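Local coordinates for branched-chain alpha-ketoacid decarboxylase (Lactococcus lactis, PDB 2VBF), which probably decarboxylates branched-chain and aromatic alpha-keto acids to aldehydes, using thiamine diphosphate and a magnesium ion, at residues A[259-267]-A[303-311]; A[266-277]-A[407-418]. All blocks are in the same frame, centred on the assembly; numbering follows the deposited sequence.

Contact 1: residues A[259-267]-A[303-311]; sequences ITTLNFGKS and GVKLTDSST
L262 and F264 press their side chains into the loop 303-311 from one side of the 259-267 backbone turn, while N263, between them, ties the turn to the loop by its amide. The close-packed part centres on L262: its CD1 branch lies 3.7 Å from V304 CG1, the two side chains crossing at about a right angle, and also meets L306 CD2. The ring of F264, with CG trans to the backbone N (chi1 -177°), extends alongside K305, so that its CD2 edge lies near K305 O, while CD2 and CE2 both touch T307 CG2. N263 ND2 donates to S309 O at 3.0 Å in a nearly straight bond (170°), the acceptor lying in the plane of the amide. N263 OD1 comes 3.2 Å from S310 CB and, though buried, has no polar partner in the model. An alanine at N263 is likely to leave S309 O without this donor and to open a gap beside S310 CB. Two waters bridge the backbones, N263 N to S310 O and F264 O to K305 N. The looser side is at K305, whose extended chain leads away beyond CB; L306, though partly exposed, turns CD2 back to L262. N263 to K266 form a type II turn, and at G265 (phi 103°) a side chain would be jammed against the preceding carbonyl. The turn follows strand 259-261 and the loop strand 298-302, with strand 231-235 between them in the central-domain sheet; V304 touches I234, and D308 and S309 touch F565 of helix 556-568.

Contact 2: residues A[266-277]-A[407-418]; sequences KSAVDESLPSFL and ASTIFLKSNSRF
K266 runs across one face of the F418 ring, its CD over the ring centre at 3.6 Å from the centroid in a CH-pi contact. The chain stays extended until the last torsion (chi4 77°), where it bends to bring NZ within 2.8 Å of I410 O and 2.9 Å of S408 O; the latter bond comes from above the carbonyl plane. Beside it, S267 OG accepts from F418 N. E271 completes the grip on the ammonium: OE2 forms a salt bridge to K266 NZ at 2.7 Å through its syn lone pair, and OE1 accepts from L412 N on the anti side. The contact joins the loop before edge strand 276-279 of the central domain to that before edge strand 417-419 of the C-terminal cofactor-binding domain. D270 forms an Asx turn: OD1 accepts from S272 N at 3.0 Å, nearly along the C-O bond, and also from S272 OG above the carboxylate plane. The other oxygen, OD2, receives N415 N at 2.7 Å, in a type II turn. A water accepts from E271 N within reach of K413 O and S416 O. Farther out, the F276 and F411 rings meet rim to rim with planes at 80°, and E271 CG lies above one face of F276, toward its rim. In the second shell E387 accepts from F411 N, and R417 pairs with strand 394-398 and salt-bridges D441.

Contacts 1 and 2 share K266 and S267, and their centres lie 13 Å apart. The turn that faces the 303-311 loop in contact 1 delivers K266 directly to the C-terminal cofactor-binding domain in contact 2, so a join within the central domain leads into one between domains. Their strands, 259-261 and 276-279, are parallel neighbours in one sheet: I259 O lies 2.8 Å from L277 N, and I259 N lies 2.9 Å from S275 O. Neither contact touches the cofactor. The side chain of S309 is about 9 Å from thiamine diphosphate, and that of A407 about 11 Å.

Contact 1: residues A[259-267]-A[303-311]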
# COMPACT_ATOMS: atom_id res chain seq x y z
N ILE A 259 -4.02 24.72 -30.38
CA ILE A 259 -4.28 23.66 -29.39
C ILE A 259 -3.54 23.90 -28.07
O ILE A 259 -2.40 24.38 -28.04
CB ILE A 259 -3.93 22.24 -29.94
CG1 ILE A 259 -4.28 21.15 -28.90
CG2 ILE A 259 -2.46 22.14 -30.33
CD1 ILE A 259 -4.51 19.78 -29.49
N THR A 260 -4.25 23.58 -27.00
CA THR A 260 -3.71 23.60 -25.65
C THR A 260 -4.09 22.28 -24.98
O THR A 260 -4.94 21.54 -25.48
CB THR A 260 -4.25 24.83 -24.87
OG1 THR A 260 -3.63 24.91 -23.59
CG2 THR A 260 -5.78 24.81 -24.74
N THR A 261 -3.41 21.95 -23.88
CA THR A 261 -3.83 20.90 -22.97
C THR A 261 -3.82 21.45 -21.56
O THR A 261 -3.18 22.46 -21.27
CB THR A 261 -2.92 19.63 -23.03
OG1 THR A 261 -1.69 19.87 -22.34
CG2 THR A 261 -2.63 19.22 -24.48
N LEU A 262 -4.54 20.78 -20.67
CA LEU A 262 -4.37 21.01 -19.24
C LEU A 262 -3.09 20.29 -18.82
O LEU A 262 -2.48 19.55 -19.61
CB LEU A 262 -5.56 20.46 -18.45
CG LEU A 262 -6.97 20.87 -18.88
CD1 LEU A 262 -7.98 20.30 -17.89
CD2 LEU A 262 -7.11 22.37 -18.98
N ASN A 263 -2.68 20.46 -17.57
CA ASN A 263 -1.59 19.63 -17.05
C ASN A 263 -2.05 18.18 -16.77
O ASN A 263 -1.21 17.29 -16.60
CB ASN A 263 -0.91 20.29 -15.84
CG ASN A 263 -1.84 20.45 -14.64
OD1 ASN A 263 -2.71 19.61 -14.39
ND2 ASN A 263 -1.63 21.52 -13.88
N PHE A 264 -3.37 17.98 -16.75
CA PHE A 264 -4.01 16.66 -16.66
C PHE A 264 -4.26 16.25 -18.10
O PHE A 264 -5.21 16.71 -18.73
CB PHE A 264 -5.32 16.78 -15.88
CG PHE A 264 -6.07 15.49 -15.63
CD1 PHE A 264 -5.45 14.24 -15.64
CD2 PHE A 264 -7.42 15.55 -15.31
CE1 PHE A 264 -6.19 13.08 -15.34
CE2 PHE A 264 -8.16 14.41 -15.02
CZ PHE A 264 -7.55 13.17 -15.05
N GLY A 265 -3.39 15.40 -18.61
CA GLY A 265 -3.34 15.08 -20.02
C GLY A 265 -2.22 15.76 -20.78
O GLY A 265 -2.24 15.77 -22.01
N LYS A 266 -1.22 16.31 -20.08
CA LYS A 266 -0.07 16.89 -20.76
C LYS A 266 0.59 15.84 -21.65
O LYS A 266 0.80 14.71 -21.22
CB LYS A 266 0.95 17.44 -19.75
CG LYS A 266 2.16 18.10 -20.39
CD LYS A 266 3.05 18.78 -19.36
CE LYS A 266 4.31 19.34 -19.98
NZ LYS A 266 4.08 20.62 -20.73
N SER A 267 0.88 16.24 -22.89
CA SER A 267 1.42 15.39 -23.97
C SER A 267 0.33 14.56 -24.68
O SER A 267 0.66 13.67 -25.46
CB SER A 267 2.62 14.52 -23.53
OG SER A 267 2.26 13.33 -22.84
N GLY A 303 -11.49 14.66 -24.63
CA GLY A 303 -11.04 13.84 -23.50
C GLY A 303 -10.52 14.58 -22.29
O GLY A 303 -9.62 14.10 -21.61
N VAL A 304 -11.11 15.74 -22.02
CA VAL A 304 -10.68 16.63 -20.94
C VAL A 304 -11.55 16.50 -19.69
O VAL A 304 -12.76 16.35 -19.79
CB VAL A 304 -10.74 18.09 -21.43
CG1 VAL A 304 -10.48 19.07 -20.29
CG2 VAL A 304 -9.76 18.30 -22.57
N LYS A 305 -10.93 16.56 -18.51
CA LYS A 305 -11.68 16.73 -17.28
C LYS A 305 -11.07 17.87 -16.50
O LYS A 305 -9.86 17.89 -16.29
CB LYS A 305 -11.77 15.46 -16.43
CG LYS A 305 -12.61 14.36 -17.07
CD LYS A 305 -12.87 13.21 -16.11
CE LYS A 305 -13.80 12.16 -16.72
NZ LYS A 305 -14.06 11.01 -15.81
N LEU A 306 -11.92 18.79 -16.07
CA LEU A 306 -11.51 19.99 -15.36
C LEU A 306 -11.47 19.73 -13.85
O LEU A 306 -12.50 19.59 -13.21
CB LEU A 306 -12.48 21.13 -15.68
CG LEU A 306 -12.56 21.44 -17.19
CD1 LEU A 306 -13.89 22.14 -17.57
CD2 LEU A 306 -11.33 22.25 -17.60
N THR A 307 -10.26 19.67 -13.30
CA THR A 307 -10.05 19.33 -11.89
C THR A 307 -9.35 20.50 -11.17
O THR A 307 -8.84 21.41 -11.82
CB THR A 307 -9.20 18.02 -11.71
OG1 THR A 307 -7.81 18.28 -11.97
CG2 THR A 307 -9.72 16.89 -12.63
N ASP A 308 -9.30 20.47 -9.83
CA ASP A 308 -8.70 21.62 -9.11
C ASP A 308 -7.26 21.93 -9.56
O ASP A 308 -6.94 23.08 -9.89
CB ASP A 308 -8.81 21.51 -7.57
CG ASP A 308 -8.12 20.28 -6.96
OD1 ASP A 308 -7.75 19.33 -7.69
OD2 ASP A 308 -7.97 20.27 -5.71
N SER A 309 -6.41 20.91 -9.63
CA SER A 309 -4.97 21.11 -9.91
C SER A 309 -4.67 21.46 -11.38
O SER A 309 -3.57 21.94 -11.68
CB SER A 309 -4.17 19.87 -9.52
OG SER A 309 -4.38 19.54 -8.15
N SER A 310 -5.63 21.21 -12.26
CA SER A 310 -5.48 21.42 -13.71
C SER A 310 -6.28 22.63 -14.22
O SER A 310 -6.31 22.89 -15.43
CB SER A 310 -5.91 20.16 -14.48
OG SER A 310 -7.25 19.80 -14.19
N THR A 311 -6.91 23.38 -13.31
CA THR A 311 -7.67 24.58 -13.68
C THR A 311 -7.34 25.81 -12.80
O THR A 311 -8.13 26.75 -12.74
CB THR A 311 -9.20 24.32 -13.65
OG1 THR A 311 -9.63 23.99 -12.32
CG2 THR A 311 -9.58 23.22 -14.63
O HOH W 1 -3.70 22.71 -16.34
O HOH W 2 -7.99 16.01 -18.94

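Contact 2: residues A[266-277]-A[407-418]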
# COMPACT_ATOMS: atom_id res chain seq x y z
N LYS A 266 -1.22 16.31 -20.08
CA LYS A 266 -0.07 16.89 -20.76
C LYS A 266 0.59 15.84 -21.65
O LYS A 266 0.80 14.71 -21.22
CB LYS A 266 0.95 17.44 -19.75
CG LYS A 266 2.16 18.10 -20.39
CD LYS A 266 3.05 18.78 -19.36
CE LYS A 266 4.31 19.34 -19.98
NZ LYS A 266 4.08 20.62 -20.73
N SER A 267 0.88 16.24 -22.89
CA SER A 267 1.42 15.39 -23.97
C SER A 267 0.33 14.56 -24.68
O SER A 267 0.66 13.67 -25.46
CB SER A 267 2.62 14.52 -23.53
OG SER A 267 2.26 13.33 -22.84
N ALA A 268 -0.94 14.91 -24.45
CA ALA A 268 -2.05 14.39 -25.26
C ALA A 268 -1.87 14.75 -26.74
O ALA A 268 -2.47 14.13 -27.61
CB ALA A 268 -3.38 14.93 -24.76
N VAL A 269 -1.09 15.78 -27.00
CA VAL A 269 -0.60 16.13 -28.33
C VAL A 269 0.88 16.43 -28.24
O VAL A 269 1.40 16.70 -27.16
CB VAL A 269 -1.34 17.34 -28.91
CG1 VAL A 269 -2.84 17.03 -29.02
CG2 VAL A 269 -1.05 18.61 -28.11
N ASP A 270 1.56 16.41 -29.38
CA ASP A 270 2.98 16.75 -29.45
C ASP A 270 3.13 18.26 -29.26
O ASP A 270 2.57 19.04 -30.03
CB ASP A 270 3.55 16.34 -30.81
CG ASP A 270 5.07 16.34 -30.84
OD1 ASP A 270 5.68 17.38 -30.50
OD2 ASP A 270 5.65 15.29 -31.18
N GLU A 271 3.89 18.66 -28.25
CA GLU A 271 4.04 20.07 -27.91
C GLU A 271 4.96 20.89 -28.83
O GLU A 271 5.05 22.11 -28.66
CB GLU A 271 4.51 20.21 -26.46
CG GLU A 271 3.51 19.67 -25.44
CD GLU A 271 3.81 20.12 -24.03
OE1 GLU A 271 4.88 20.74 -23.81
OE2 GLU A 271 2.99 19.87 -23.12
N SER A 272 5.65 20.25 -29.77
CA SER A 272 6.56 20.97 -30.67
C SER A 272 5.80 21.63 -31.82
O SER A 272 6.32 22.54 -32.47
CB SER A 272 7.64 20.04 -31.20
OG SER A 272 7.09 19.11 -32.11
N LEU A 273 4.58 21.15 -32.07
CA LEU A 273 3.68 21.71 -33.09
C LEU A 273 3.61 23.22 -33.05
O LEU A 273 3.51 23.81 -31.98
CB LEU A 273 2.27 21.14 -32.94
CG LEU A 273 2.07 19.64 -33.14
CD1 LEU A 273 0.60 19.31 -33.13
CD2 LEU A 273 2.74 19.19 -34.43
N PRO A 274 3.66 23.88 -34.23
CA PRO A 274 3.65 25.33 -34.23
C PRO A 274 2.37 25.93 -33.63
O PRO A 274 2.43 27.02 -33.09
CB PRO A 274 3.78 25.70 -35.72
CG PRO A 274 3.40 24.50 -36.46
CD PRO A 274 3.75 23.33 -35.59
N SER A 275 1.26 25.19 -33.71
CA SER A 275 -0.03 25.66 -33.18
C SER A 275 -0.28 25.28 -31.71
O SER A 275 -1.33 25.63 -31.17
CB SER A 275 -1.18 25.15 -34.04
OG SER A 275 -1.35 23.76 -33.89
N PHE A 276 0.66 24.58 -31.07
CA PHE A 276 0.54 24.29 -29.63
C PHE A 276 0.87 25.55 -28.83
O PHE A 276 1.96 26.13 -28.98
CB PHE A 276 1.44 23.11 -29.19
CG PHE A 276 1.41 22.86 -27.71
CD1 PHE A 276 0.32 22.23 -27.13
CD2 PHE A 276 2.46 23.27 -26.89
CE1 PHE A 276 0.26 22.02 -25.75
CE2 PHE A 276 2.40 23.05 -25.50
CZ PHE A 276 1.30 22.42 -24.94
N LEU A 277 -0.08 25.98 -28.00
CA LEU A 277 -0.02 27.25 -27.28
C LEU A 277 0.75 27.15 -25.95
O LEU A 277 1.43 28.08 -25.56
CB LEU A 277 -1.43 27.79 -27.00
CG LEU A 277 -2.33 28.07 -28.22
CD1 LEU A 277 -3.75 28.48 -27.80
CD2 LEU A 277 -1.71 29.15 -29.11
N ALA A 407 7.75 21.14 -13.67
CA ALA A 407 7.91 20.44 -14.94
C ALA A 407 6.68 20.62 -15.85
O ALA A 407 6.80 20.53 -17.07
CB ALA A 407 8.19 18.97 -14.72
N SER A 408 5.51 20.86 -15.26
CA SER A 408 4.26 20.86 -16.01
C SER A 408 4.21 21.95 -17.08
O SER A 408 3.55 21.77 -18.11
CB SER A 408 3.03 20.97 -15.10
OG SER A 408 2.94 22.25 -14.50
N THR A 409 4.93 23.05 -16.88
CA THR A 409 4.88 24.17 -17.85
C THR A 409 6.02 24.17 -18.87
O THR A 409 6.10 25.08 -19.70
CB THR A 409 4.83 25.54 -17.14
OG1 THR A 409 5.86 25.59 -16.15
CG2 THR A 409 3.45 25.77 -16.50
N ILE A 410 6.88 23.16 -18.84
CA ILE A 410 7.96 23.09 -19.82
C ILE A 410 7.42 22.64 -21.19
O ILE A 410 6.54 21.78 -21.29
CB ILE A 410 9.18 22.24 -19.34
CG1 ILE A 410 8.94 20.73 -19.50
CG2 ILE A 410 9.55 22.59 -17.90
CD1 ILE A 410 9.53 20.18 -20.78
N PHE A 411 7.92 23.28 -22.24
CA PHE A 411 7.56 22.90 -23.61
C PHE A 411 8.40 21.70 -23.99
O PHE A 411 9.64 21.76 -23.98
CB PHE A 411 7.79 24.04 -24.61
CG PHE A 411 6.72 25.09 -24.56
CD1 PHE A 411 5.62 25.03 -25.39
CD2 PHE A 411 6.81 26.13 -23.66
CE1 PHE A 411 4.63 25.99 -25.35
CE2 PHE A 411 5.81 27.11 -23.60
CZ PHE A 411 4.72 27.04 -24.46
N LEU A 412 7.72 20.61 -24.30
CA LEU A 412 8.39 19.39 -24.69
C LEU A 412 8.77 19.49 -26.16
O LEU A 412 8.12 20.19 -26.95
CB LEU A 412 7.47 18.18 -24.50
CG LEU A 412 6.97 17.96 -23.07
CD1 LEU A 412 5.91 16.87 -23.04
CD2 LEU A 412 8.13 17.63 -22.14
N LYS A 413 9.83 18.76 -26.50
CA LYS A 413 10.29 18.68 -27.87
C LYS A 413 9.55 17.60 -28.63
O LYS A 413 8.68 16.90 -28.10
CB LYS A 413 11.81 18.48 -27.88
CG LYS A 413 12.51 19.62 -27.16
CD LYS A 413 13.97 19.75 -27.47
CE LYS A 413 14.53 21.05 -26.90
NZ LYS A 413 14.21 21.27 -25.45
N SER A 414 9.88 17.47 -29.91
CA SER A 414 9.18 16.55 -30.77
C SER A 414 9.23 15.10 -30.25
O SER A 414 10.26 14.66 -29.74
CB SER A 414 9.80 16.62 -32.16
OG SER A 414 11.17 16.28 -32.09
N ASN A 415 8.11 14.39 -30.39
CA ASN A 415 7.94 13.00 -29.97
C ASN A 415 8.25 12.75 -28.49
O ASN A 415 8.56 11.62 -28.08
CB ASN A 415 8.76 12.06 -30.85
CG ASN A 415 8.35 10.61 -30.70
OD1 ASN A 415 7.17 10.27 -30.74
ND2 ASN A 415 9.33 9.74 -30.51
N SER A 416 8.15 13.79 -27.68
CA SER A 416 8.36 13.66 -26.25
C SER A 416 7.03 13.58 -25.51
O SER A 416 6.00 14.10 -25.97
CB SER A 416 9.22 14.81 -25.74
OG SER A 416 10.56 14.63 -26.16
N ARG A 417 7.07 12.91 -24.37
CA ARG A 417 5.88 12.67 -23.58
C ARG A 417 6.06 13.08 -22.13
O ARG A 417 7.17 13.38 -21.70
CB ARG A 417 5.50 11.21 -23.70
CG ARG A 417 5.16 10.87 -25.13
CD ARG A 417 4.45 9.57 -25.24
NE ARG A 417 5.34 8.42 -25.11
CZ ARG A 417 6.19 8.01 -26.06
NH1 ARG A 417 6.32 8.68 -27.20
NH2 ARG A 417 6.94 6.92 -25.84
N PHE A 418 4.95 13.11 -21.42
CA PHE A 418 4.90 13.52 -20.02
C PHE A 418 4.00 12.54 -19.27
O PHE A 418 2.97 12.10 -19.79
CB PHE A 418 4.33 14.94 -19.95
CG PHE A 418 4.42 15.57 -18.59
CD1 PHE A 418 5.50 16.36 -18.25
CD2 PHE A 418 3.39 15.40 -17.66
CE1 PHE A 418 5.57 16.98 -17.00
CE2 PHE A 418 3.45 16.01 -16.42
CZ PHE A 418 4.55 16.80 -16.09
O HOH W 3 0.44 13.30 -18.69
O HOH W 4 5.98 16.63 -27.49